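Local structure of 4-hydroxy-tetrahydrodipicolinate synthase (Thermotoga maritima, 1O5K) at residues A[195-200]-A[213-218]; A[110-115]-A[142-147]; A[48-53]-A[80-85]; A[18-23]-A[54-59]. The protein probably catalyses the condensation of pyruvate with aspartate beta-semialdehyde to 4-hydroxy-tetrahydrodipicolinate, a step in lysine biosynthesis. All blocks are in the same frame, centred on the assembly; numbering follows the deposited sequence.

From the N terminus, the first contact is interaction 4, which spans 31 residues and brings the end of strand 16-20 to the loop after strand 49-52. Interaction 3 opens at 48-53, before interaction 4 has closed, so the two cross; its far end, 80-85, leads into strand 84-87. Interactions 2 and 1 follow in series. Interaction 2 pairs strands 110-114 and 141-144, with helix 123-134 between them in the chain, and interaction 1 sets 195-200 beside strand 216-219, which is also hydrogen-bonded to strand 16-20. Inside the barrel, Trp199 meets Val142, Leu112 meets Ile51, and Ile51 meets Ile218.

Interaction 1: residues A[195-200]-A[213-218]; sequences DFMVWS and GGDGVI
The side chain of Asp215 overlaps the methyl end of Met197, whose CE lies 3.4 Å from Asp215 CG as the two chains cross at about a right angle. Met197 is bent at both chi2 (-60°) and chi3 (-72°), and this curl lays its methyl against the carboxylate, while its CB covers one face of the Trp199 indole near the rim. Asp215 grips Val198 twice. Its OD1 accepts from Val198 N at 2.9 Å through its anti lone pair, and in return Asp215 N donates to Val198 O at 2.8 Å. Salt bridges from OD1 to Lys190 and from OD2 to Arg15 probably keep this buried carboxylate ionised. With an alanine in place of Asp215, the Val198 amide would probably lose its acceptor and both cations their mate. Gly214 fits closely too, since a CB there would come 3.0 Å from Val198 O. Farther on, Ser200 brackets Val217: Ser200 N donates to Gly216 O at 2.8 Å, and Ile218 N to Ser200 O at 2.9 Å. Beside this bridge Trp199 CE3 approaches Ile218 CD1 at 4.2 Å, and the indole NE1 is hydrogen-bonded to Phe14 O. Segment 195-200 also exchanges backbone bonds with Val170 and Ile172; it lies between strands 169-171 and 216-219, where it takes the place of the eighth strand and completes the TIM barrel.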
loop_
_atom_site.group_PDB
_atom_site.type_symbol
_atom_site.label_atom_id
_atom_site.label_comp_id
_atom_site.label_asym_id
_atom_site.label_seq_id
_atom_site.Cartn_x
_atom_site.Cartn_y
_atom_site.Cartn_z
ATOM N N ASP A 195 30.711 -7.806 -12.780
ATOM C CA ASP A 195 30.177 -8.490 -13.959
ATOM C C ASP A 195 28.762 -9.072 -13.717
ATOM O O ASP A 195 28.209 -9.762 -14.589
ATOM C CB ASP A 195 31.143 -9.634 -14.347
ATOM C CG ASP A 195 31.509 -10.496 -13.144
ATOM O OD1 ASP A 195 32.528 -10.196 -12.477
ATOM O OD2 ASP A 195 30.822 -11.445 -12.741
ATOM N N PHE A 196 28.209 -8.826 -12.523
ATOM C CA PHE A 196 26.888 -9.350 -12.173
ATOM C C PHE A 196 25.865 -8.600 -13.032
ATOM O O PHE A 196 25.924 -7.390 -13.152
ATOM C CB PHE A 196 26.587 -9.158 -10.706
ATOM C CG PHE A 196 25.428 -9.994 -10.193
ATOM C CD1 PHE A 196 25.608 -11.339 -9.916
ATOM C CD2 PHE A 196 24.154 -9.449 -9.946
ATOM C CE1 PHE A 196 24.540 -12.127 -9.420
ATOM C CE2 PHE A 196 23.129 -10.211 -9.419
ATOM C CZ PHE A 196 23.294 -11.558 -9.153
ATOM N N MET A 197 24.971 -9.345 -13.660
ATOM C CA MET A 197 24.011 -8.794 -14.605
ATOM C C MET A 197 22.726 -8.423 -13.908
ATOM O O MET A 197 22.257 -9.150 -13.025
ATOM C CB MET A 197 23.698 -9.812 -15.682
ATOM C CG MET A 197 24.943 -10.289 -16.447
ATOM S SD MET A 197 25.834 -9.032 -17.291
ATOM C CE MET A 197 24.808 -8.713 -18.525
ATOM N N VAL A 198 22.116 -7.309 -14.333
ATOM C CA VAL A 198 20.862 -6.932 -13.782
ATOM C C VAL A 198 19.963 -6.548 -14.965
ATOM O O VAL A 198 20.257 -5.592 -15.671
ATOM C CB VAL A 198 20.945 -5.776 -12.780
ATOM C CG1 VAL A 198 19.516 -5.495 -12.263
ATOM C CG2 VAL A 198 21.876 -6.095 -11.683
ATOM N N TRP A 199 18.944 -7.368 -15.221
ATOM C CA TRP A 199 17.975 -7.144 -16.287
ATOM C C TRP A 199 16.675 -6.752 -15.680
ATOM O O TRP A 199 16.254 -7.282 -14.589
ATOM C CB TRP A 199 17.769 -8.387 -17.141
ATOM C CG TRP A 199 19.013 -8.980 -17.786
ATOM C CD1 TRP A 199 19.640 -8.556 -18.907
ATOM C CD2 TRP A 199 19.802 -10.065 -17.274
ATOM N NE1 TRP A 199 20.734 -9.332 -19.171
ATOM C CE2 TRP A 199 20.844 -10.292 -18.202
ATOM C CE3 TRP A 199 19.678 -10.928 -16.176
ATOM C CZ2 TRP A 199 21.772 -11.315 -18.057
ATOM C CZ3 TRP A 199 20.579 -11.956 -16.034
ATOM C CH2 TRP A 199 21.654 -12.116 -16.933
ATOM N N SER A 200 15.977 -5.827 -16.337
ATOM C CA SER A 200 14.623 -5.528 -15.928
ATOM C C SER A 200 13.645 -6.706 -16.153
ATOM O O SER A 200 13.684 -7.390 -17.198
ATOM C CB SER A 200 14.045 -4.316 -16.741
ATOM O OG SER A 200 12.772 -4.003 -16.263
ATOM N N GLY A 213 22.070 1.755 -14.752
ATOM C CA GLY A 213 23.277 1.061 -15.163
ATOM C C GLY A 213 23.161 -0.438 -15.355
ATOM O O GLY A 213 24.179 -1.147 -15.320
ATOM N N GLY A 214 21.935 -0.933 -15.575
ATOM C CA GLY A 214 21.662 -2.330 -15.809
ATOM C C GLY A 214 21.891 -2.749 -17.249
ATOM O O GLY A 214 22.415 -1.983 -18.069
ATOM N N ASP A 215 21.507 -3.989 -17.528
ATOM C CA ASP A 215 21.955 -4.715 -18.695
ATOM C C ASP A 215 20.912 -5.068 -19.779
ATOM O O ASP A 215 21.243 -5.706 -20.772
ATOM C CB ASP A 215 22.703 -5.966 -18.243
ATOM C CG ASP A 215 23.868 -5.599 -17.407
ATOM O OD1 ASP A 215 23.807 -5.749 -16.176
ATOM O OD2 ASP A 215 24.821 -4.993 -17.905
ATOM N N GLY A 216 19.683 -4.596 -19.608
ATOM C CA GLY A 216 18.641 -4.894 -20.538
ATOM C C GLY A 216 17.369 -5.343 -19.872
ATOM O O GLY A 216 17.004 -4.879 -18.789
ATOM N N VAL A 217 16.682 -6.260 -20.531
ATOM C CA VAL A 217 15.346 -6.661 -20.140
ATOM C C VAL A 217 15.023 -8.090 -20.524
ATOM O O VAL A 217 15.430 -8.563 -21.570
ATOM C CB VAL A 217 14.248 -5.723 -20.717
ATOM C CG1 VAL A 217 14.353 -5.639 -22.257
ATOM C CG2 VAL A 217 12.812 -6.118 -20.272
ATOM N N ILE A 218 14.358 -8.789 -19.602
ATOM C CA ILE A 218 13.739 -10.062 -19.905
ATOM C C ILE A 218 12.245 -9.710 -20.075
ATOM O O ILE A 218 11.541 -9.375 -19.111
ATOM C CB ILE A 218 14.020 -11.135 -18.865
ATOM C CG1 ILE A 218 15.523 -11.503 -18.898
ATOM C CG2 ILE A 218 13.115 -12.359 -19.184
ATOM C CD1 ILE A 218 16.007 -12.363 -17.694
#

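Interaction 2: residues A[110-115]-A[142-147]; sequences GVLVVT and VVYNVP
Strands 110-114 and 142-144 run parallel, their axes 4.6 Å apart at closest and turned 30° from each other, joined by four backbone hydrogen bonds from Val142 N to Val111 O through Thr115 N to Tyr144 O. Leu112, Val142, Val114 and Tyr144 share one face of the sheet. There CG of Leu112 stands anti to the backbone N (chi1 -178°), which carries CD1 across to Val142 CG1 at 3.4 Å, tighter than ordinary van der Waals contact; CD1 also meets Tyr144 CB at 3.9 Å. Were Leu112 cut back to an alanine, a gap would probably open beside Val142, and the base of the Tyr144 side chain would lose a neighbour. Val114 CG2 touches Tyr144 CD2 at 3.7 Å, and Val146 CG1 sits over one face of the ring, toward its rim. Tyr118 of the second subunit packs on Val114, Tyr144 and Val146. Beyond the strand ends, one water accepts from Thr115 OG1 (2.6 Å) and Val146 N and donates to Asn145 OD1, while Asn145 ND2 is hydrogen-bonded to Glu174 OE2. On the other face Val113 and Val143 lean on helix 123-134. The arrangement is the beta-alpha-beta crossover of a TIM barrel, carrying into the catalytic mouth Tyr144, predicted to be the proton donor and acceptor.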
loop_
_atom_site.group_PDB
_atom_site.type_symbol
_atom_site.label_atom_id
_atom_site.label_comp_id
_atom_site.label_asym_id
_atom_site.label_seq_id
_atom_site.Cartn_x
_atom_site.Cartn_y
_atom_site.Cartn_z
ATOM N N GLY A 110 21.403 -21.659 -19.339
ATOM C CA GLY A 110 21.220 -21.088 -18.016
ATOM C C GLY A 110 19.838 -21.413 -17.489
ATOM O O GLY A 110 18.977 -21.946 -18.204
ATOM N N VAL A 111 19.596 -21.073 -16.229
ATOM C CA VAL A 111 18.268 -21.202 -15.686
ATOM C C VAL A 111 17.824 -19.901 -15.017
ATOM O O VAL A 111 18.661 -19.130 -14.427
ATOM C CB VAL A 111 18.131 -22.399 -14.659
ATOM C CG1 VAL A 111 18.086 -23.747 -15.342
ATOM C CG2 VAL A 111 19.241 -22.318 -13.651
ATOM N N LEU A 112 16.526 -19.653 -15.060
ATOM C CA LEU A 112 15.911 -18.528 -14.392
ATOM C C LEU A 112 15.166 -19.103 -13.195
ATOM O O LEU A 112 14.353 -19.991 -13.357
ATOM C CB LEU A 112 14.953 -17.822 -15.364
ATOM C CG LEU A 112 14.237 -16.558 -14.831
ATOM C CD1 LEU A 112 15.255 -15.445 -14.690
ATOM C CD2 LEU A 112 13.107 -16.092 -15.709
ATOM N N VAL A 113 15.521 -18.681 -11.990
ATOM C CA VAL A 113 14.997 -19.313 -10.793
ATOM C C VAL A 113 14.321 -18.288 -9.906
ATOM O O VAL A 113 14.975 -17.473 -9.230
ATOM C CB VAL A 113 16.124 -20.000 -10.010
ATOM C CG1 VAL A 113 15.643 -20.583 -8.722
ATOM C CG2 VAL A 113 16.825 -21.053 -10.850
ATOM N N VAL A 114 12.989 -18.307 -9.949
ATOM C CA VAL A 114 12.213 -17.364 -9.190
ATOM C C VAL A 114 12.428 -17.611 -7.704
ATOM O O VAL A 114 12.641 -18.753 -7.258
ATOM C CB VAL A 114 10.697 -17.438 -9.583
ATOM C CG1 VAL A 114 10.102 -18.764 -9.223
ATOM C CG2 VAL A 114 9.912 -16.233 -9.082
ATOM N N THR A 115 12.416 -16.540 -6.936
ATOM C CA THR A 115 12.320 -16.693 -5.470
ATOM C C THR A 115 11.102 -17.565 -5.171
ATOM O O THR A 115 10.029 -17.393 -5.762
ATOM C CB THR A 115 12.074 -15.344 -4.762
ATOM O OG1 THR A 115 10.863 -14.777 -5.250
ATOM C CG2 THR A 115 13.182 -14.318 -5.039
ATOM N N VAL A 142 20.032 -17.271 -12.926
ATOM C CA VAL A 142 19.516 -15.935 -12.836
ATOM C C VAL A 142 18.395 -15.897 -11.749
ATOM O O VAL A 142 17.399 -16.588 -11.866
ATOM C CB VAL A 142 18.934 -15.465 -14.173
ATOM C CG1 VAL A 142 18.295 -14.057 -14.021
ATOM C CG2 VAL A 142 19.977 -15.489 -15.262
ATOM N N VAL A 143 18.574 -15.080 -10.721
ATOM C CA VAL A 143 17.576 -14.892 -9.655
ATOM C C VAL A 143 16.477 -14.090 -10.296
ATOM O O VAL A 143 16.718 -13.169 -11.063
ATOM C CB VAL A 143 18.181 -14.083 -8.487
ATOM C CG1 VAL A 143 17.138 -13.622 -7.483
ATOM C CG2 VAL A 143 19.289 -14.884 -7.841
ATOM N N TYR A 144 15.257 -14.433 -9.970
ATOM C CA TYR A 144 14.096 -13.675 -10.470
ATOM C C TYR A 144 13.246 -13.198 -9.297
ATOM O O TYR A 144 12.671 -13.998 -8.557
ATOM C CB TYR A 144 13.336 -14.557 -11.410
ATOM C CG TYR A 144 11.996 -14.020 -11.948
ATOM C CD1 TYR A 144 11.755 -12.647 -12.061
ATOM C CD2 TYR A 144 11.031 -14.898 -12.367
ATOM C CE1 TYR A 144 10.560 -12.192 -12.555
ATOM C CE2 TYR A 144 9.816 -14.465 -12.875
ATOM C CZ TYR A 144 9.599 -13.114 -12.959
ATOM O OH TYR A 144 8.429 -12.614 -13.436
ATOM N N ASN A 145 13.206 -11.878 -9.146
ATOM C CA ASN A 145 12.496 -11.195 -8.086
ATOM C C ASN A 145 11.250 -10.542 -8.625
ATOM O O ASN A 145 11.309 -9.709 -9.522
ATOM C CB ASN A 145 13.409 -10.148 -7.438
ATOM C CG ASN A 145 12.799 -9.533 -6.226
ATOM O OD1 ASN A 145 12.320 -10.249 -5.338
ATOM N ND2 ASN A 145 12.781 -8.200 -6.173
ATOM N N VAL A 146 10.120 -10.963 -8.080
ATOM C CA VAL A 146 8.777 -10.492 -8.566
ATOM C C VAL A 146 7.784 -10.557 -7.410
ATOM O O VAL A 146 6.880 -11.423 -7.355
ATOM C CB VAL A 146 8.339 -11.241 -9.848
ATOM C CG1 VAL A 146 8.208 -12.745 -9.730
ATOM C CG2 VAL A 146 7.043 -10.637 -10.396
ATOM N N PRO A 147 7.974 -9.644 -6.442
ATOM C CA PRO A 147 7.209 -9.701 -5.167
ATOM C C PRO A 147 5.705 -9.667 -5.318
ATOM O O PRO A 147 4.984 -10.271 -4.545
ATOM C CB PRO A 147 7.704 -8.481 -4.400
ATOM C CG PRO A 147 8.542 -7.699 -5.305
ATOM C CD PRO A 147 8.999 -8.580 -6.418
HETATM O O HOH W 1 9.959 -12.343 -5.629
#

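Interaction 3: residues A[48-53]-A[80-85]; sequences NALIVL and GKIPVI
Ile51 and Ile85 lie side by side and point the same way, CG1 of Ile51 4.0 Å from CB of Ile85, forming the apolar centre where the beta-alpha-beta unit of strand 49-52, helix 64-78 and strand 84-87 closes. Leu112 of the next strand meets both isoleucines, so the cluster belongs to the interior of the TIM barrel. Leu50 and Val84 turn to the other face. Along that side Val52 CG2 reaches Val84 CG1 at 4.2 Å, while helix 64-78 covers the group through Leu70, Leu75 and Val78. Nearer the start of the strands, Ile82 holds CG1 between its backbone N and carbonyl carbon (chi1 59°), and its extended chain carries CD1 to within 3.9 Å of Leu50 CG. Backbone bonds stitch the pair together: Leu50 N to Pro83 O, then Ile85 N to Leu50 O at 2.8 Å and an almost straight 178°, then Val52 N to Ile85 O. At the partly exposed edge, Asn48 points away from the other segment, and its ND2 is hydrogen-bonded to Arg15 O. Its backbone O packs against carbon, with Asn48 O 3.5 Å from Ile82 CB and 3.4 Å from Pro83 CD.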
loop_
_atom_site.group_PDB
_atom_site.type_symbol
_atom_site.label_atom_id
_atom_site.label_comp_id
_atom_site.label_asym_id
_atom_site.label_seq_id
_atom_site.Cartn_x
_atom_site.Cartn_y
_atom_site.Cartn_z
ATOM N N ASN A 48 18.369 -11.140 -28.119
ATOM C CA ASN A 48 19.654 -11.621 -27.695
ATOM C C ASN A 48 19.634 -12.850 -26.781
ATOM O O ASN A 48 20.669 -13.396 -26.506
ATOM C CB ASN A 48 20.463 -10.492 -27.067
ATOM C CG ASN A 48 21.202 -9.673 -28.165
ATOM O OD1 ASN A 48 21.455 -10.195 -29.244
ATOM N ND2 ASN A 48 21.496 -8.445 -27.904
ATOM N N ALA A 49 18.455 -13.275 -26.378
ATOM C CA ALA A 49 18.237 -14.499 -25.543
ATOM C C ALA A 49 16.791 -14.878 -25.553
ATOM O O ALA A 49 15.920 -14.064 -25.884
ATOM C CB ALA A 49 18.666 -14.266 -24.111
ATOM N N LEU A 50 16.529 -16.162 -25.267
ATOM C CA LEU A 50 15.164 -16.622 -25.027
ATOM C C LEU A 50 15.072 -17.223 -23.636
ATOM O O LEU A 50 15.892 -18.100 -23.263
ATOM C CB LEU A 50 14.676 -17.646 -26.040
ATOM C CG LEU A 50 14.579 -17.242 -27.500
ATOM C CD1 LEU A 50 14.297 -18.446 -28.318
ATOM C CD2 LEU A 50 13.484 -16.229 -27.703
ATOM N N ILE A 51 14.064 -16.767 -22.910
ATOM C CA ILE A 51 13.684 -17.307 -21.627
ATOM C C ILE A 51 12.428 -18.144 -21.861
ATOM O O ILE A 51 11.360 -17.626 -22.230
ATOM C CB ILE A 51 13.461 -16.229 -20.561
ATOM C CG1 ILE A 51 14.823 -15.658 -20.076
ATOM C CG2 ILE A 51 12.721 -16.811 -19.400
ATOM C CD1 ILE A 51 15.551 -14.836 -21.115
ATOM N N VAL A 52 12.584 -19.447 -21.683
ATOM C CA VAL A 52 11.515 -20.415 -21.928
ATOM C C VAL A 52 10.981 -20.894 -20.566
ATOM O O VAL A 52 11.758 -21.120 -19.624
ATOM C CB VAL A 52 12.103 -21.602 -22.726
ATOM C CG1 VAL A 52 11.102 -22.710 -22.897
ATOM C CG2 VAL A 52 12.558 -21.135 -24.136
ATOM N N LEU A 53 9.666 -21.092 -20.456
ATOM C CA LEU A 53 9.047 -21.577 -19.226
ATOM C C LEU A 53 9.227 -20.649 -18.016
ATOM O O LEU A 53 9.401 -21.099 -16.909
ATOM C CB LEU A 53 9.494 -23.018 -18.903
ATOM C CG LEU A 53 9.024 -23.987 -19.994
ATOM C CD1 LEU A 53 9.869 -25.254 -19.924
ATOM C CD2 LEU A 53 7.542 -24.316 -19.896
ATOM N N GLY A 80 22.303 -22.480 -31.381
ATOM C CA GLY A 80 23.433 -21.903 -30.642
ATOM C C GLY A 80 23.680 -20.424 -30.912
ATOM O O GLY A 80 24.670 -19.869 -30.414
ATOM N N LYS A 81 22.740 -19.774 -31.611
ATOM C CA LYS A 81 22.865 -18.373 -31.991
ATOM C C LYS A 81 22.694 -17.412 -30.788
ATOM O O LYS A 81 23.376 -16.393 -30.698
ATOM C CB LYS A 81 21.866 -18.039 -33.081
ATOM C CG LYS A 81 22.088 -18.781 -34.387
ATOM C CD LYS A 81 20.904 -18.554 -35.333
ATOM C CE LYS A 81 21.298 -18.696 -36.824
ATOM N NZ LYS A 81 21.648 -20.074 -37.248
ATOM N N ILE A 82 21.767 -17.727 -29.892
ATOM C CA ILE A 82 21.589 -16.976 -28.642
ATOM C C ILE A 82 21.337 -17.961 -27.541
ATOM O O ILE A 82 20.945 -19.097 -27.824
ATOM C CB ILE A 82 20.401 -16.032 -28.769
ATOM C CG1 ILE A 82 19.130 -16.811 -29.086
ATOM C CG2 ILE A 82 20.652 -15.023 -29.901
ATOM C CD1 ILE A 82 17.879 -15.936 -29.182
ATOM N N PRO A 83 21.566 -17.575 -26.283
ATOM C CA PRO A 83 21.330 -18.517 -25.190
ATOM C C PRO A 83 19.883 -18.798 -24.948
ATOM O O PRO A 83 18.993 -17.893 -25.165
ATOM C CB PRO A 83 21.911 -17.822 -23.978
ATOM C CG PRO A 83 21.985 -16.473 -24.313
ATOM C CD PRO A 83 22.167 -16.329 -25.796
ATOM N N VAL A 84 19.630 -20.021 -24.463
ATOM C CA VAL A 84 18.294 -20.454 -24.079
ATOM C C VAL A 84 18.345 -20.676 -22.579
ATOM O O VAL A 84 19.096 -21.512 -22.077
ATOM C CB VAL A 84 17.863 -21.750 -24.845
ATOM C CG1 VAL A 84 16.526 -22.350 -24.323
ATOM C CG2 VAL A 84 17.746 -21.451 -26.345
ATOM N N ILE A 85 17.577 -19.873 -21.890
ATOM C CA ILE A 85 17.515 -19.818 -20.456
ATOM C C ILE A 85 16.137 -20.373 -20.037
ATOM O O ILE A 85 15.124 -19.892 -20.499
ATOM C CB ILE A 85 17.695 -18.377 -19.990
ATOM C CG1 ILE A 85 19.057 -17.841 -20.424
ATOM C CG2 ILE A 85 17.546 -18.300 -18.459
ATOM C CD1 ILE A 85 19.289 -16.408 -20.105
#

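Interaction 4: residues A[18-23]-A[54-59]; sequences GTAIVT and GTTGES
Thr56 projects toward the end of strand 16-20, its CB 3.5 Å from Ala20 O and 4.0 Å from Ala20 CB. From there the side chain forks. CG2, anti to the backbone N, is pushed close to Ala20 O at 3.1 Å and brushes Val22 CG1 at 4.0 Å. The other branch, OG1, passes beside Ala20 CB and ends in hydrogen bonds with Asn263 OD1 and with O1 of the modified lysine at position 173, the pyruvate Schiff base. Such a site at the C-terminal ends of the strands is the hallmark of a TIM barrel, and Thr56, predicted to bind pyruvate, stands in the loop after strand 49-52 just as that layout places its catalytic loops. Farther along the chain, Thr23 OG1 donates to Gly57 O at 2.7 Å, the donor tilted 22° from the carbonyl plane. Gly57 is held so closely that a CB would clash with Ile21 O. Two waters fill in the polar seams. One donates to Ile21 O and accepts from Gly54 N; the other accepts from Thr23 N (2.9 Å) and donates to Thr56 O and to Glu58 OE1, an oxygen also salt-bridged to Lys268.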
loop_
_atom_site.group_PDB
_atom_site.type_symbol
_atom_site.label_atom_id
_atom_site.label_comp_id
_atom_site.label_asym_id
_atom_site.label_seq_id
_atom_site.Cartn_x
_atom_site.Cartn_y
_atom_site.Cartn_z
ATOM N N GLY A 18 16.052 -10.259 -23.817
ATOM C CA GLY A 18 15.773 -11.675 -23.707
ATOM C C GLY A 18 14.268 -11.830 -23.649
ATOM O O GLY A 18 13.630 -11.280 -22.769
ATOM N N THR A 19 13.692 -12.515 -24.637
ATOM C CA THR A 19 12.223 -12.665 -24.685
ATOM C C THR A 19 11.732 -13.759 -23.773
ATOM O O THR A 19 12.180 -14.851 -23.875
ATOM C CB THR A 19 11.791 -12.956 -26.086
ATOM O OG1 THR A 19 12.079 -11.786 -26.912
ATOM C CG2 THR A 19 10.282 -13.152 -26.201
ATOM N N ALA A 20 10.786 -13.429 -22.898
ATOM C CA ALA A 20 10.132 -14.432 -22.050
ATOM C C ALA A 20 8.998 -14.958 -22.919
ATOM O O ALA A 20 7.908 -14.406 -22.974
ATOM C CB ALA A 20 9.621 -13.808 -20.785
ATOM N N ILE A 21 9.287 -16.027 -23.624
ATOM C CA ILE A 21 8.438 -16.449 -24.757
ATOM C C ILE A 21 7.247 -17.250 -24.226
ATOM O O ILE A 21 7.364 -17.969 -23.229
ATOM C CB ILE A 21 9.269 -17.209 -25.797
ATOM C CG1 ILE A 21 8.478 -17.332 -27.111
ATOM C CG2 ILE A 21 9.741 -18.587 -25.263
ATOM C CD1 ILE A 21 9.286 -17.758 -28.305
ATOM N N VAL A 22 6.075 -17.004 -24.819
ATOM C CA VAL A 22 4.874 -17.795 -24.530
ATOM C C VAL A 22 5.022 -19.268 -24.964
ATOM O O VAL A 22 5.880 -19.621 -25.755
ATOM C CB VAL A 22 3.595 -17.225 -25.189
ATOM C CG1 VAL A 22 3.309 -15.768 -24.793
ATOM C CG2 VAL A 22 3.681 -17.356 -26.701
ATOM N N THR A 23 4.204 -20.116 -24.336
ATOM C CA THR A 23 4.057 -21.500 -24.667
ATOM C C THR A 23 2.714 -21.644 -25.411
ATOM O O THR A 23 1.677 -21.678 -24.782
ATOM C CB THR A 23 4.087 -22.358 -23.376
ATOM O OG1 THR A 23 5.345 -22.171 -22.692
ATOM C CG2 THR A 23 4.044 -23.823 -23.743
ATOM N N GLY A 54 9.147 -19.355 -18.263
ATOM C CA GLY A 54 8.935 -18.375 -17.190
ATOM C C GLY A 54 7.417 -18.301 -17.043
ATOM O O GLY A 54 6.653 -19.108 -17.625
ATOM N N THR A 55 6.992 -17.306 -16.275
ATOM C CA THR A 55 5.574 -17.022 -16.038
ATOM C C THR A 55 4.848 -16.800 -17.315
ATOM O O THR A 55 3.711 -17.244 -17.503
ATOM C CB THR A 55 5.411 -15.708 -15.173
ATOM O OG1 THR A 55 6.611 -15.430 -14.426
ATOM C CG2 THR A 55 4.443 -15.974 -14.089
ATOM N N THR A 56 5.484 -16.047 -18.201
ATOM C CA THR A 56 4.889 -15.732 -19.512
ATOM C C THR A 56 4.663 -16.993 -20.342
ATOM O O THR A 56 3.805 -17.026 -21.172
ATOM C CB THR A 56 5.776 -14.752 -20.273
ATOM O OG1 THR A 56 5.993 -13.578 -19.480
ATOM C CG2 THR A 56 5.109 -14.228 -21.568
ATOM N N GLY A 57 5.466 -18.033 -20.117
ATOM C CA GLY A 57 5.264 -19.309 -20.792
ATOM C C GLY A 57 4.450 -20.317 -19.988
ATOM O O GLY A 57 4.528 -21.538 -20.212
ATOM N N GLU A 58 3.696 -19.843 -19.003
ATOM C CA GLU A 58 2.756 -20.711 -18.246
ATOM C C GLU A 58 3.434 -21.903 -17.596
ATOM O O GLU A 58 2.857 -22.989 -17.508
ATOM C CB GLU A 58 1.558 -21.128 -19.096
ATOM C CG GLU A 58 0.635 -19.954 -19.308
ATOM C CD GLU A 58 -0.448 -20.195 -20.313
ATOM O OE1 GLU A 58 -0.249 -19.747 -21.480
ATOM O OE2 GLU A 58 -1.476 -20.817 -19.924
ATOM N N SER A 59 4.625 -21.644 -17.056
ATOM C CA SER A 59 5.310 -22.696 -16.369
ATOM C C SER A 59 4.491 -23.488 -15.344
ATOM O O SER A 59 4.737 -24.679 -15.225
ATOM C CB SER A 59 6.624 -22.213 -15.772
ATOM O OG SER A 59 6.412 -21.236 -14.818
HETATM O O HOH W 2 8.813 -17.803 -20.898
HETATM O O HOH W 3 2.360 -19.073 -22.331
#